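Local coordinates for N-acetylneuraminate epimerase (Escherichia coli, PDB 2UVK), which accelerates the interconversion of the alpha and beta anomers of N-acetylneuraminate (sialic acid mutarotation) as a periplasmic homodimer, at residues K159-Y164 and G208-G213; S186-T191 and W231-P236. All blocks are in the same frame, centred on the assembly; numbering follows the deposited sequence.

Both contacts join Kelch 4 to Kelch 5 of the beta-propeller, and their centres lie about 15 Å apart. Along the chain the segments alternate: 159-164 comes after helix 146-157; segment 186-191 leaves strand 179-185; segment 208-213 carries the short strand 209-211; and 231-236 covers the end of strand 230-233, one of the two outermost strands of its four-stranded antiparallel sheet, and the turn after it. Contact 1 thus ties a loop after the helices to the region holding Glu209, the predicted proton acceptor, while contact 2 joins the same pair of repeats at the surface, away from that site. The two contacts touch where Glu209 O packs against Thr191 CB, 3.2 Å away.

Contact 1. Residues K159-Y164 and G208-G213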
ATOM      1  N   LYS B 159     -10.358  15.141   4.664  1.00 17.21           N
ATOM      2  CA  LYS B 159     -10.693  13.756   4.362  1.00 16.48           C
ATOM      3  C   LYS B 159     -10.985  13.042   5.663  1.00 15.68           C
ATOM      4  O   LYS B 159     -10.486  13.426   6.718  1.00 15.52           O
ATOM      5  CB  LYS B 159      -9.516  13.050   3.676  1.00 16.16           C
ATOM      6  CG  LYS B 159      -8.928  13.732   2.477  1.00 16.60           C
ATOM      7  CD  LYS B 159      -7.852  12.843   1.816  1.00 15.03           C
ATOM      8  CE  LYS B 159      -7.223  13.517   0.598  1.00 17.99           C
ATOM      9  NZ  LYS B 159      -8.231  13.913  -0.421  1.00 19.28           N
ATOM     10  N   LYS B 160     -11.772  11.967   5.592  1.00 15.36           N
ATOM     11  CA  LYS B 160     -11.949  11.112   6.750  1.00 15.71           C
ATOM     12  C   LYS B 160     -10.673  10.307   6.991  1.00 14.99           C
ATOM     13  O   LYS B 160      -9.888  10.128   6.064  1.00 15.65           O
ATOM     14  CB  LYS B 160     -13.125  10.155   6.547  1.00 17.69           C
ATOM     15  CG  LYS B 160     -14.516  10.856   6.556  1.00 19.94           C
ATOM     16  CD  LYS B 160     -14.870  11.373   7.958  1.00 21.92           C
ATOM     17  CE  LYS B 160     -16.319  11.859   8.110  1.00 23.15           C
ATOM     18  NZ  LYS B 160     -16.738  12.093   9.562  1.00 25.14           N
ATOM     19  N   ALA B 161     -10.504   9.815   8.203  1.00 14.93           N
ATOM     20  CA  ALA B 161      -9.285   9.090   8.580  1.00 14.82           C
ATOM     21  C   ALA B 161      -8.999   7.908   7.645  1.00 14.81           C
ATOM     22  O   ALA B 161      -7.857   7.700   7.212  1.00 13.01           O
ATOM     23  CB  ALA B 161      -9.358   8.637  10.032  1.00 15.66           C
ATOM     24  N   GLU B 162     -10.020   7.149   7.278  1.00 14.33           N
ATOM     25  CA  GLU B 162      -9.834   5.997   6.391  1.00 15.17           C
ATOM     26  C   GLU B 162      -9.227   6.357   5.037  1.00 13.61           C
ATOM     27  O   GLU B 162      -8.617   5.500   4.402  1.00 12.94           O
ATOM     28  CB  GLU B 162     -11.156   5.252   6.084  1.00 15.94           C
ATOM     29  CG  GLU B 162     -12.111   5.008   7.206  1.00 21.53           C
ATOM     30  CD  GLU B 162     -13.031   6.204   7.402  1.00 24.69           C
ATOM     31  OE1 GLU B 162     -14.092   6.364   6.705  1.00 30.43           O
ATOM     32  OE2 GLU B 162     -12.669   6.992   8.254  1.00 20.09           O
ATOM     33  N   ASP B 163      -9.437   7.588   4.566  1.00 12.23           N
ATOM     34  CA  ASP B 163      -8.999   7.989   3.238  1.00 12.94           C
ATOM     35  C   ASP B 163      -7.466   8.162   3.175  1.00 12.35           C
ATOM     36  O   ASP B 163      -6.922   8.385   2.081  1.00 13.56           O
ATOM     37  CB  ASP B 163      -9.632   9.320   2.834  1.00 13.49           C
ATOM     38  CG  ASP B 163     -11.148   9.250   2.705  1.00 14.48           C
ATOM     39  OD1 ASP B 163     -11.697   8.180   2.468  1.00 16.28           O
ATOM     40  OD2 ASP B 163     -11.778  10.311   2.825  1.00 20.29           O
ATOM     41  N   TYR B 164      -6.813   8.142   4.333  1.00 11.87           N
ATOM     42  CA  TYR B 164      -5.335   8.278   4.381  1.00 11.52           C
ATOM     43  C   TYR B 164      -4.610   6.950   4.326  1.00 11.94           C
ATOM     44  O   TYR B 164      -3.403   6.922   4.166  1.00 10.99           O
ATOM     45  CB  TYR B 164      -4.894   9.051   5.608  1.00 12.05           C
ATOM     46  CG  TYR B 164      -5.392  10.479   5.611  1.00 12.96           C
ATOM     47  CD1 TYR B 164      -4.671  11.512   5.003  1.00 12.00           C
ATOM     48  CD2 TYR B 164      -6.634  10.785   6.165  1.00 12.75           C
ATOM     49  CE1 TYR B 164      -5.159  12.832   5.000  1.00 13.83           C
ATOM     50  CE2 TYR B 164      -7.109  12.073   6.174  1.00 13.00           C
ATOM     51  CZ  TYR B 164      -6.381  13.089   5.591  1.00 13.56           C
ATOM     52  OH  TYR B 164      -6.919  14.373   5.595  1.00 14.37           O
ATOM     53  N   GLY B 208      -0.982   7.126  18.842  1.00 12.81           N
ATOM     54  CA  GLY B 208      -0.630   7.369  17.445  1.00 12.17           C
ATOM     55  C   GLY B 208      -1.616   8.246  16.702  1.00 13.23           C
ATOM     56  O   GLY B 208      -2.765   8.454  17.154  1.00 13.65           O
ATOM     57  N   GLU B 209      -1.205   8.738  15.545  1.00 13.18           N
ATOM     58  CA  GLU B 209      -2.109   9.485  14.671  1.00 13.72           C
ATOM     59  C   GLU B 209      -3.003   8.532  13.920  1.00 12.50           C
ATOM     60  O   GLU B 209      -2.512   7.550  13.370  1.00 12.63           O
ATOM     61  CB  GLU B 209      -1.338  10.301  13.632  1.00 13.91           C
ATOM     62  CG  GLU B 209      -0.730  11.576  14.149  1.00 16.76           C
ATOM     63  CD  GLU B 209      -0.300  12.505  13.000  1.00 19.04           C
ATOM     64  OE1 GLU B 209       0.172  12.002  11.975  1.00 24.80           O
ATOM     65  OE2 GLU B 209      -0.525  13.734  13.088  1.00 25.98           O
ATOM     66  N   ALA B 210      -4.326   8.808  13.895  1.00 12.96           N
ATOM     67  CA  ALA B 210      -5.256   8.116  12.995  1.00 12.95           C
ATOM     68  C   ALA B 210      -5.327   8.741  11.613  1.00 13.36           C
ATOM     69  O   ALA B 210      -5.711   8.098  10.660  1.00 12.64           O
ATOM     70  CB  ALA B 210      -6.683   8.053  13.594  1.00 14.21           C
ATOM     71  N   LYS B 211      -4.943  10.016  11.520  1.00 13.39           N
ATOM     72  CA  LYS B 211      -4.805  10.713  10.245  1.00 14.66           C
ATOM     73  C   LYS B 211      -3.969  11.934  10.564  1.00 13.57           C
ATOM     74  O   LYS B 211      -3.775  12.240  11.727  1.00 12.78           O
ATOM     75  CB  LYS B 211      -6.160  11.117   9.658  1.00 15.29           C
ATOM     76  CG  LYS B 211      -7.016  12.053  10.526  1.00 16.46           C
ATOM     77  CD  LYS B 211      -8.057  12.815   9.678  1.00 15.99           C
ATOM     78  CE  LYS B 211      -7.413  13.969   8.925  1.00 16.22           C
ATOM     79  NZ  LYS B 211      -8.439  14.747   8.139  1.00 17.86           N
ATOM     80  N   PRO B 212      -3.468  12.636   9.537  1.00 15.03           N
ATOM     81  CA  PRO B 212      -2.710  13.851   9.849  1.00 15.82           C
ATOM     82  C   PRO B 212      -3.484  14.805  10.753  1.00 16.58           C
ATOM     83  O   PRO B 212      -4.612  15.172  10.408  1.00 18.16           O
ATOM     84  CB  PRO B 212      -2.404  14.417   8.472  1.00 15.37           C
ATOM     85  CG  PRO B 212      -2.357  13.220   7.591  1.00 15.91           C
ATOM     86  CD  PRO B 212      -3.492  12.363   8.093  1.00 14.61           C
ATOM     87  N   GLY B 213      -2.927  15.095  11.932  1.00 17.89           N
ATOM     88  CA  GLY B 213      -3.526  16.000  12.918  1.00 19.03           C
ATOM     89  C   GLY B 213      -4.573  15.457  13.880  1.00 19.33           C
ATOM     90  O   GLY B 213      -5.131  16.202  14.701  1.00 20.76           O
TER
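Lys211 starts with CG in the cramped place between its backbone N and carbonyl carbon (chi1 60°) and its chain bends again at chi3, while the Tyr164 ring leaves opposite its own carbonyl carbon (chi1 -64°); together these turns bring the ammonium and the phenol to the same spot. The setting is a Kelch-repeat beta-propeller: a 3-10 turn, 161-164, in Kelch 4 packs on a classic beta bulge in Kelch 5, where Ala210 and Lys211 both face Leu214. Lys211 NZ donates to Lys159 O at 2.8 Å, lying in the carbonyl plane with a C=O...N angle of 151°, and to Tyr164 OH at 3.0 Å. Phe157 O and Asn275 O also receive bonds from this buried ammonium, so its charge is probably well satisfied by oxygens, and the Tyr164 hydroxyl donates in turn to the backbone O of Tyr156. On one face of the phenol ring sits Pro212 CD, a CH-pi contact 3.5 Å from the ring centroid; the opposite face carries the aliphatic CD of Lys159. Lys211 reaches the ring with CB near CD2 and CE near CE2, its chain running beside the phenol to the hydroxyl. A leucine in place of Tyr164 would probably leave Lys211 NZ short of one acceptor, Tyr156 O without its hydroxyl donor and Pro212 without the flat surface it rests on. Ala161 CB rests against Ala210 O (3.7 Å). Asp163 OD1 accepts from Tyr182 N of the second subunit, which places this turn at the dimer interface. Glu209, the predicted proton acceptor, takes the backbone N-H of Gly213 on its OE2 at 3.0 Å, from above the carboxylate plane.

Contact 2. Residues S186-T191 and W231-P236; sequences SPWYGT and WNKLAP
Trp231 lies beneath the start of the 186-191 loop, and here the packing is close: Ser186 CA stands 3.6 Å from the centroid of the six-membered ring, almost on its normal, while Pro187 CD presses on the five-membered ring from the same face, 3.4 Å from CG. Ser186 OG, anti to the backbone N (chi1 -180°), accepts from Trp188 N at 3.0 Å; this ST turn carries the chain round to Trp188. The two indoles point opposite ways, so that Trp188 CZ3 comes to 3.7 Å from Trp231 CB. Equally close is Lys233, extended beyond CG, whose CE lies 3.4 Å from the centroid of the Trp188 five-membered ring. Looseness begins at the end of this exposed lysine, where NZ makes a cation-pi contact at 4.1 Å, 28° off the ring normal. Pro187 CB covers the opposite face of the Trp188 indole; the Phe220 ring of strand 219-223 also meets this indole, the planes about 20° apart. Kelch 4 and Kelch 5 are thus joined across the surface of the propeller by CH-pi and cation-pi contacts, implying an attachment that depends on the shape and polarisability of two indoles more than on directed polar bonds.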
ATOM      1  N   SER B 186      -4.808  -5.546  11.479  1.00 15.04           N
ATOM      2  CA  SER B 186      -5.689  -5.049  12.517  1.00 15.58           C
ATOM      3  C   SER B 186      -7.127  -5.183  12.089  1.00 15.14           C
ATOM      4  O   SER B 186      -7.481  -4.852  10.954  1.00 15.78           O
ATOM      5  CB  SER B 186      -5.423  -3.587  12.790  1.00 15.22           C
ATOM      6  OG  SER B 186      -6.278  -3.130  13.803  1.00 14.71           O
ATOM      7  N   PRO B 187      -7.989  -5.661  13.006  1.00 15.58           N
ATOM      8  CA  PRO B 187      -9.408  -5.537  12.701  1.00 15.77           C
ATOM      9  C   PRO B 187      -9.969  -4.113  12.663  1.00 15.91           C
ATOM     10  O   PRO B 187     -11.114  -3.918  12.225  1.00 17.37           O
ATOM     11  CB  PRO B 187     -10.077  -6.295  13.854  1.00 15.27           C
ATOM     12  CG  PRO B 187      -8.975  -7.001  14.627  1.00 16.41           C
ATOM     13  CD  PRO B 187      -7.708  -6.293  14.305  1.00 15.39           C
ATOM     14  N   TRP B 188      -9.167  -3.128  13.080  1.00 15.29           N
ATOM     15  CA  TRP B 188      -9.621  -1.749  13.253  1.00 15.06           C
ATOM     16  C   TRP B 188      -8.936  -0.822  12.229  1.00 15.37           C
ATOM     17  O   TRP B 188      -9.377  -0.758  11.093  1.00 16.26           O
ATOM     18  CB  TRP B 188      -9.398  -1.335  14.707  1.00 15.81           C
ATOM     19  CG  TRP B 188     -10.197  -2.255  15.614  1.00 16.11           C
ATOM     20  CD1 TRP B 188     -11.550  -2.334  15.680  1.00 18.22           C
ATOM     21  CD2 TRP B 188      -9.687  -3.259  16.491  1.00 16.30           C
ATOM     22  NE1 TRP B 188     -11.918  -3.312  16.561  1.00 17.03           N
ATOM     23  CE2 TRP B 188     -10.798  -3.892  17.083  1.00 15.97           C
ATOM     24  CE3 TRP B 188      -8.403  -3.675  16.861  1.00 16.86           C
ATOM     25  CZ2 TRP B 188     -10.662  -4.930  17.991  1.00 15.35           C
ATOM     26  CZ3 TRP B 188      -8.276  -4.704  17.764  1.00 17.30           C
ATOM     27  CH2 TRP B 188      -9.399  -5.312  18.336  1.00 16.74           C
ATOM     28  N   TYR B 189      -7.888  -0.112  12.620  1.00 14.22           N
ATOM     29  CA  TYR B 189      -7.257   0.870  11.724  1.00 14.24           C
ATOM     30  C   TYR B 189      -5.780   0.987  12.072  1.00 14.08           C
ATOM     31  O   TYR B 189      -5.358   0.646  13.176  1.00 14.52           O
ATOM     32  CB  TYR B 189      -7.945   2.243  11.845  1.00 14.63           C
ATOM     33  CG  TYR B 189      -8.042   2.728  13.260  1.00 14.83           C
ATOM     34  CD1 TYR B 189      -7.031   3.471  13.846  1.00 17.22           C
ATOM     35  CD2 TYR B 189      -9.156   2.416  14.050  1.00 15.71           C
ATOM     36  CE1 TYR B 189      -7.101   3.882  15.149  1.00 17.00           C
ATOM     37  CE2 TYR B 189      -9.233   2.825  15.363  1.00 16.22           C
ATOM     38  CZ  TYR B 189      -8.209   3.561  15.925  1.00 17.14           C
ATOM     39  OH  TYR B 189      -8.290   3.949  17.238  1.00 17.91           O
ATOM     40  N   GLY B 190      -4.990   1.481  11.126  1.00 13.36           N
ATOM     41  CA  GLY B 190      -3.574   1.752  11.373  1.00 12.98           C
ATOM     42  C   GLY B 190      -3.363   3.155  11.898  1.00 12.44           C
ATOM     43  O   GLY B 190      -4.240   3.996  11.776  1.00 11.51           O
ATOM     44  N   THR B 191      -2.217   3.360  12.536  1.00 11.79           N
ATOM     45  CA  THR B 191      -1.815   4.656  13.036  1.00 11.63           C
ATOM     46  C   THR B 191      -0.390   4.966  12.562  1.00 11.10           C
ATOM     47  O   THR B 191       0.332   4.089  12.115  1.00 10.45           O
ATOM     48  CB  THR B 191      -1.772   4.667  14.582  1.00 11.73           C
ATOM     49  OG1 THR B 191      -0.778   3.722  15.027  1.00 13.38           O
ATOM     50  CG2 THR B 191      -3.174   4.347  15.181  1.00 13.22           C
ATOM     51  N   TRP B 231      -6.166  -9.996  18.204  1.00 18.05           N
ATOM     52  CA  TRP B 231      -6.094  -8.548  18.434  1.00 18.01           C
ATOM     53  C   TRP B 231      -7.189  -8.119  19.406  1.00 18.08           C
ATOM     54  O   TRP B 231      -8.358  -8.518  19.235  1.00 18.87           O
ATOM     55  CB  TRP B 231      -6.328  -7.800  17.125  1.00 17.84           C
ATOM     56  CG  TRP B 231      -5.346  -8.060  16.056  1.00 17.60           C
ATOM     57  CD1 TRP B 231      -5.223  -9.185  15.326  1.00 17.12           C
ATOM     58  CD2 TRP B 231      -4.353  -7.143  15.559  1.00 17.30           C
ATOM     59  NE1 TRP B 231      -4.204  -9.054  14.398  1.00 17.20           N
ATOM     60  CE2 TRP B 231      -3.644  -7.809  14.537  1.00 16.61           C
ATOM     61  CE3 TRP B 231      -3.991  -5.827  15.888  1.00 16.89           C
ATOM     62  CZ2 TRP B 231      -2.609  -7.197  13.807  1.00 18.03           C
ATOM     63  CZ3 TRP B 231      -2.937  -5.212  15.151  1.00 17.05           C
ATOM     64  CH2 TRP B 231      -2.255  -5.914  14.146  1.00 17.04           C
ATOM     65  N   ASN B 232      -6.819  -7.305  20.392  1.00 17.15           N
ATOM     66  CA  ASN B 232      -7.731  -6.817  21.426  1.00 17.94           C
ATOM     67  C   ASN B 232      -7.587  -5.316  21.577  1.00 17.20           C
ATOM     68  O   ASN B 232      -6.470  -4.771  21.520  1.00 17.35           O
ATOM     69  CB  ASN B 232      -7.385  -7.447  22.785  1.00 18.31           C
ATOM     70  CG  ASN B 232      -7.519  -8.951  22.801  1.00 19.68           C
ATOM     71  OD1 ASN B 232      -6.560  -9.676  23.129  1.00 24.29           O
ATOM     72  ND2 ASN B 232      -8.704  -9.439  22.466  1.00 18.74           N
ATOM     73  N   LYS B 233      -8.703  -4.634  21.760  1.00 15.92           N
ATOM     74  CA  LYS B 233      -8.715  -3.263  22.215  1.00 17.57           C
ATOM     75  C   LYS B 233      -8.669  -3.249  23.715  1.00 18.43           C
ATOM     76  O   LYS B 233      -9.590  -3.752  24.368  1.00 18.25           O
ATOM     77  CB  LYS B 233      -9.973  -2.525  21.777  1.00 18.07           C
ATOM     78  CG  LYS B 233      -9.966  -2.051  20.358  1.00 19.53           C
ATOM     79  CD  LYS B 233     -11.266  -1.333  20.042  1.00 20.66           C
ATOM     80  CE  LYS B 233     -11.230  -0.651  18.707  1.00 22.99           C
ATOM     81  NZ  LYS B 233     -12.525  -0.006  18.425  1.00 22.66           N
ATOM     82  N   LEU B 234      -7.626  -2.673  24.274  1.00 19.04           N
ATOM     83  CA  LEU B 234      -7.495  -2.533  25.697  1.00 19.77           C
ATOM     84  C   LEU B 234      -8.088  -1.209  26.150  1.00 19.64           C
ATOM     85  O   LEU B 234      -8.582  -0.419  25.347  1.00 20.26           O
ATOM     86  CB  LEU B 234      -6.036  -2.670  26.160  1.00 19.51           C
ATOM     87  CG  LEU B 234      -5.261  -3.946  25.851  1.00 20.98           C
ATOM     88  CD1 LEU B 234      -3.936  -3.958  26.635  1.00 22.80           C
ATOM     89  CD2 LEU B 234      -6.109  -5.185  26.159  1.00 22.64           C
ATOM     90  N   ALA B 235      -8.034  -0.956  27.452  1.00 20.91           N
ATOM     91  CA  ALA B 235      -8.458   0.328  27.969  1.00 20.82           C
ATOM     92  C   ALA B 235      -7.564   1.398  27.379  1.00 21.61           C
ATOM     93  O   ALA B 235      -6.363   1.188  27.266  1.00 21.95           O
ATOM     94  CB  ALA B 235      -8.361   0.358  29.489  1.00 21.92           C
ATOM     95  N   PRO B 236      -8.151   2.523  26.978  1.00 20.62           N
ATOM     96  CA  PRO B 236      -7.369   3.611  26.437  1.00 20.73           C
ATOM     97  C   PRO B 236      -6.543   4.348  27.468  1.00 20.53           C
ATOM     98  O   PRO B 236      -6.705   4.178  28.687  1.00 21.42           O
ATOM     99  CB  PRO B 236      -8.427   4.528  25.845  1.00 19.60           C
ATOM    100  CG  PRO B 236      -9.683   4.214  26.623  1.00 20.91           C
ATOM    101  CD  PRO B 236      -9.596   2.806  26.979  1.00 22.46           C
TER